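Local coordinates for type-2Ba cytolytic delta-endotoxin (Bacillus thuringiensis serovar israelensis, PDB 2RCI), which probably kills dipteran larvae by perforating the membranes of the cells that line their midgut, at residues N64-H69 / E181-A186. Sequence-based numbering, arbitrary orientation.
Sequences NQSVIH and EVKMKA
V182 answers two residues of the neighbouring strand, V67 and I68, where a classic bulge steps the register of the antiparallel pair 64-69 and 181-186 by one. V182 O takes a short, straight bond from V67 N (2.8 Å) and a weak one from I68 N; V182 N returns a bond to I68 O at 2.9 Å. Before the bulge, Q65 and M184 exchange backbone hydrogen bonds.

One face carries N64, S66, H69, E181, K183 and K185, and here E181 can be followed outward along the H69 side chain. Its CB continues to CG anti to the backbone N (chi1 -169°), and H69 makes the same choice, which puts the two side chains next to each other and pointing the same way. CG sits over the middle of the imidazole, 3.8 Å from the centroid of the H69 ring, a CH-pi contact. E181 CD then passes 3.6 Å from H69 CE1. OE1 reaches beyond the CE1-NE2 edge, 3.6 Å from H69 CE1, and OE2, the more distant oxygen, also comes near CE1. The carboxylate thus runs nearly parallel to the ring (10°) but displaced toward and past its CE1 edge. At the far end N64 lies alongside K185, its OD1 3.2 Å from K185 CG, while the CE atoms of K183 and K185 also approach that oxygen.

The face of I68, V182 and M184 is apolar, and V67, at the bulge, fills in beside them. V67 sends CG2 to V182 CG1 at 3.8 Å and CG1 to M184 CB, and I68 packs CB to CB against V182. This side lies under helix 74-89, with V67 and M184 touching I84 and I68 reaching M77 and Q80. Strand 177-192 lies between 150-162 on one side and the bulged 66-69 on the other, in the central sheet of this Cyt toxin beneath one of its helical layers.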
ATOM      1  N   ASN A  64      -5.419   4.286  -9.993  1.00 18.10           N
ATOM      2  CA  ASN A  64      -4.574   5.464 -10.050  1.00 18.28           C
ATOM      3  C   ASN A  64      -5.512   6.657 -10.023  1.00 18.65           C
ATOM      4  O   ASN A  64      -5.779   7.274 -11.054  1.00 18.30           O
ATOM      5  CB  ASN A  64      -3.709   5.468 -11.339  1.00 18.42           C
ATOM      6  CG  ASN A  64      -2.849   6.721 -11.485  1.00 21.25           C
ATOM      7  OD1 ASN A  64      -2.450   7.362 -10.500  1.00 21.42           O
ATOM      8  ND2 ASN A  64      -2.552   7.087 -12.749  1.00 23.88           N
ATOM      9  N   GLN A  65      -6.020   6.967  -8.831  1.00 19.13           N
ATOM     10  CA  GLN A  65      -6.970   8.068  -8.682  1.00 19.14           C
ATOM     11  C   GLN A  65      -7.234   8.379  -7.228  1.00 19.46           C
ATOM     12  O   GLN A  65      -6.881   7.606  -6.335  1.00 18.10           O
ATOM     13  CB  GLN A  65      -8.303   7.702  -9.334  1.00 20.36           C
ATOM     14  CG  GLN A  65      -9.049   6.587  -8.573  1.00 22.18           C
ATOM     15  CD  GLN A  65     -10.443   6.371  -9.100  1.00 26.72           C
ATOM     16  OE1 GLN A  65     -10.613   5.847 -10.189  1.00 30.22           O
ATOM     17  NE2 GLN A  65     -11.443   6.776  -8.334  1.00 30.24           N
ATOM     18  N   SER A  66      -7.924   9.500  -7.005  1.00 19.01           N
ATOM     19  CA  SER A  66      -8.362   9.858  -5.660  1.00 18.65           C
ATOM     20  C   SER A  66      -9.474   8.914  -5.207  1.00 18.53           C
ATOM     21  O   SER A  66     -10.354   8.531  -5.991  1.00 17.84           O
ATOM     22  CB  SER A  66      -8.806  11.321  -5.654  1.00 19.10           C
ATOM     23  OG  SER A  66      -7.667  12.150  -5.900  1.00 21.49           O
ATOM     24  N   VAL A  67      -9.427   8.529  -3.935  1.00 18.29           N
ATOM     25  CA  VAL A  67     -10.358   7.546  -3.420  1.00 18.20           C
ATOM     26  C   VAL A  67     -11.131   8.061  -2.220  1.00 18.87           C
ATOM     27  O   VAL A  67     -12.191   7.530  -1.889  1.00 18.78           O
ATOM     28  CB  VAL A  67      -9.668   6.167  -3.090  1.00 17.84           C
ATOM     29  CG1 VAL A  67      -9.188   5.464  -4.364  1.00 17.69           C
ATOM     30  CG2 VAL A  67      -8.542   6.318  -2.043  1.00 17.90           C
ATOM     31  N   ILE A  68     -10.601   9.102  -1.579  1.00 19.02           N
ATOM     32  CA  ILE A  68     -11.320   9.804  -0.508  1.00 19.79           C
ATOM     33  C   ILE A  68     -11.094  11.294  -0.687  1.00 20.85           C
ATOM     34  O   ILE A  68      -9.957  11.719  -0.940  1.00 20.39           O
ATOM     35  CB  ILE A  68     -10.738   9.486   0.904  1.00 19.94           C
ATOM     36  CG1 ILE A  68     -10.669   7.965   1.194  1.00 20.29           C
ATOM     37  CG2 ILE A  68     -11.470  10.295   2.004  1.00 18.67           C
ATOM     38  CD1 ILE A  68     -12.014   7.308   1.540  1.00 19.66           C
ATOM     39  N   HIS A  69     -12.159  12.076  -0.518  1.00 21.55           N
ATOM     40  CA  HIS A  69     -12.040  13.535  -0.477  1.00 22.42           C
ATOM     41  C   HIS A  69     -13.198  14.132   0.281  1.00 21.89           C
ATOM     42  O   HIS A  69     -14.145  14.685  -0.322  1.00 21.15           O
ATOM     43  CB  HIS A  69     -11.962  14.141  -1.874  1.00 23.76           C
ATOM     44  CG  HIS A  69     -11.374  15.518  -1.887  1.00 28.61           C
ATOM     45  ND1 HIS A  69     -10.713  16.037  -2.981  1.00 32.08           N
ATOM     46  CD2 HIS A  69     -11.302  16.464  -0.920  1.00 32.33           C
ATOM     47  CE1 HIS A  69     -10.292  17.258  -2.699  1.00 33.38           C
ATOM     48  NE2 HIS A  69     -10.631  17.539  -1.453  1.00 35.31           N
ATOM     49  N   GLU A 181      -7.923  13.953   2.006  1.00 18.65           N
ATOM     50  CA  GLU A 181      -7.778  13.795   0.583  1.00 19.82           C
ATOM     51  C   GLU A 181      -6.742  12.686   0.347  1.00 19.09           C
ATOM     52  O   GLU A 181      -5.579  12.838   0.694  1.00 19.88           O
ATOM     53  CB  GLU A 181      -7.315  15.100  -0.031  1.00 20.97           C
ATOM     54  CG  GLU A 181      -7.414  15.063  -1.528  1.00 24.29           C
ATOM     55  CD  GLU A 181      -6.879  16.317  -2.181  1.00 31.95           C
ATOM     56  OE1 GLU A 181      -6.850  17.399  -1.513  1.00 32.29           O
ATOM     57  OE2 GLU A 181      -6.476  16.190  -3.359  1.00 33.44           O
ATOM     58  N   VAL A 182      -7.172  11.567  -0.217  1.00 18.92           N
ATOM     59  CA  VAL A 182      -6.301  10.410  -0.388  1.00 18.73           C
ATOM     60  C   VAL A 182      -6.287   9.962  -1.851  1.00 18.61           C
ATOM     61  O   VAL A 182      -7.358   9.642  -2.414  1.00 18.59           O
ATOM     62  CB  VAL A 182      -6.791   9.223   0.510  1.00 19.39           C
ATOM     63  CG1 VAL A 182      -5.923   7.958   0.247  1.00 19.84           C
ATOM     64  CG2 VAL A 182      -6.759   9.631   1.968  1.00 18.24           C
ATOM     65  N   LYS A 183      -5.101   9.987  -2.462  1.00 19.71           N
ATOM     66  CA  LYS A 183      -4.888   9.487  -3.829  1.00 21.05           C
ATOM     67  C   LYS A 183      -4.191   8.135  -3.691  1.00 20.11           C
ATOM     68  O   LYS A 183      -3.284   7.979  -2.895  1.00 20.46           O
ATOM     69  CB  LYS A 183      -4.011  10.419  -4.686  1.00 20.86           C
ATOM     70  CG  LYS A 183      -4.090  10.002  -6.151  1.00 25.06           C
ATOM     71  CD  LYS A 183      -3.284  10.845  -7.150  1.00 24.36           C
ATOM     72  CE  LYS A 183      -3.606  10.321  -8.562  1.00 29.93           C
ATOM     73  NZ  LYS A 183      -3.330  11.281  -9.666  1.00 30.61           N
ATOM     74  N   MET A 184      -4.672   7.158  -4.444  1.00 19.68           N
ATOM     75  CA  MET A 184      -4.149   5.813  -4.378  1.00 20.51           C
ATOM     76  C   MET A 184      -3.614   5.403  -5.732  1.00 19.27           C
ATOM     77  O   MET A 184      -4.287   5.575  -6.742  1.00 18.77           O
ATOM     78  CB  MET A 184      -5.292   4.880  -4.011  1.00 21.02           C
ATOM     79  CG  MET A 184      -4.882   3.473  -3.700  1.00 23.57           C
ATOM     80  SD  MET A 184      -6.330   2.683  -2.995  1.00 23.71           S
ATOM     81  CE  MET A 184      -5.727   1.008  -2.804  1.00 24.30           C
ATOM     82  N   LYS A 185      -2.426   4.808  -5.732  1.00 18.60           N
ATOM     83  CA  LYS A 185      -1.839   4.203  -6.916  1.00 18.78           C
ATOM     84  C   LYS A 185      -1.450   2.787  -6.524  1.00 18.81           C
ATOM     85  O   LYS A 185      -0.681   2.579  -5.583  1.00 19.09           O
ATOM     86  CB  LYS A 185      -0.592   4.968  -7.354  1.00 18.91           C
ATOM     87  CG  LYS A 185      -0.860   6.380  -7.853  1.00 21.14           C
ATOM     88  CD  LYS A 185       0.437   7.172  -7.958  1.00 24.39           C
ATOM     89  CE  LYS A 185       0.219   8.463  -8.730  1.00 28.98           C
ATOM     90  NZ  LYS A 185       1.489   9.238  -8.712  1.00 33.08           N
ATOM     91  N   ALA A 186      -1.985   1.814  -7.243  1.00 19.06           N
ATOM     92  CA  ALA A 186      -1.728   0.420  -6.891  1.00 18.46           C
ATOM     93  C   ALA A 186      -1.853  -0.462  -8.137  1.00 18.74           C
ATOM     94  O   ALA A 186      -2.559  -0.121  -9.106  1.00 18.11           O
ATOM     95  CB  ALA A 186      -2.716  -0.029  -5.807  1.00 18.03           C
TER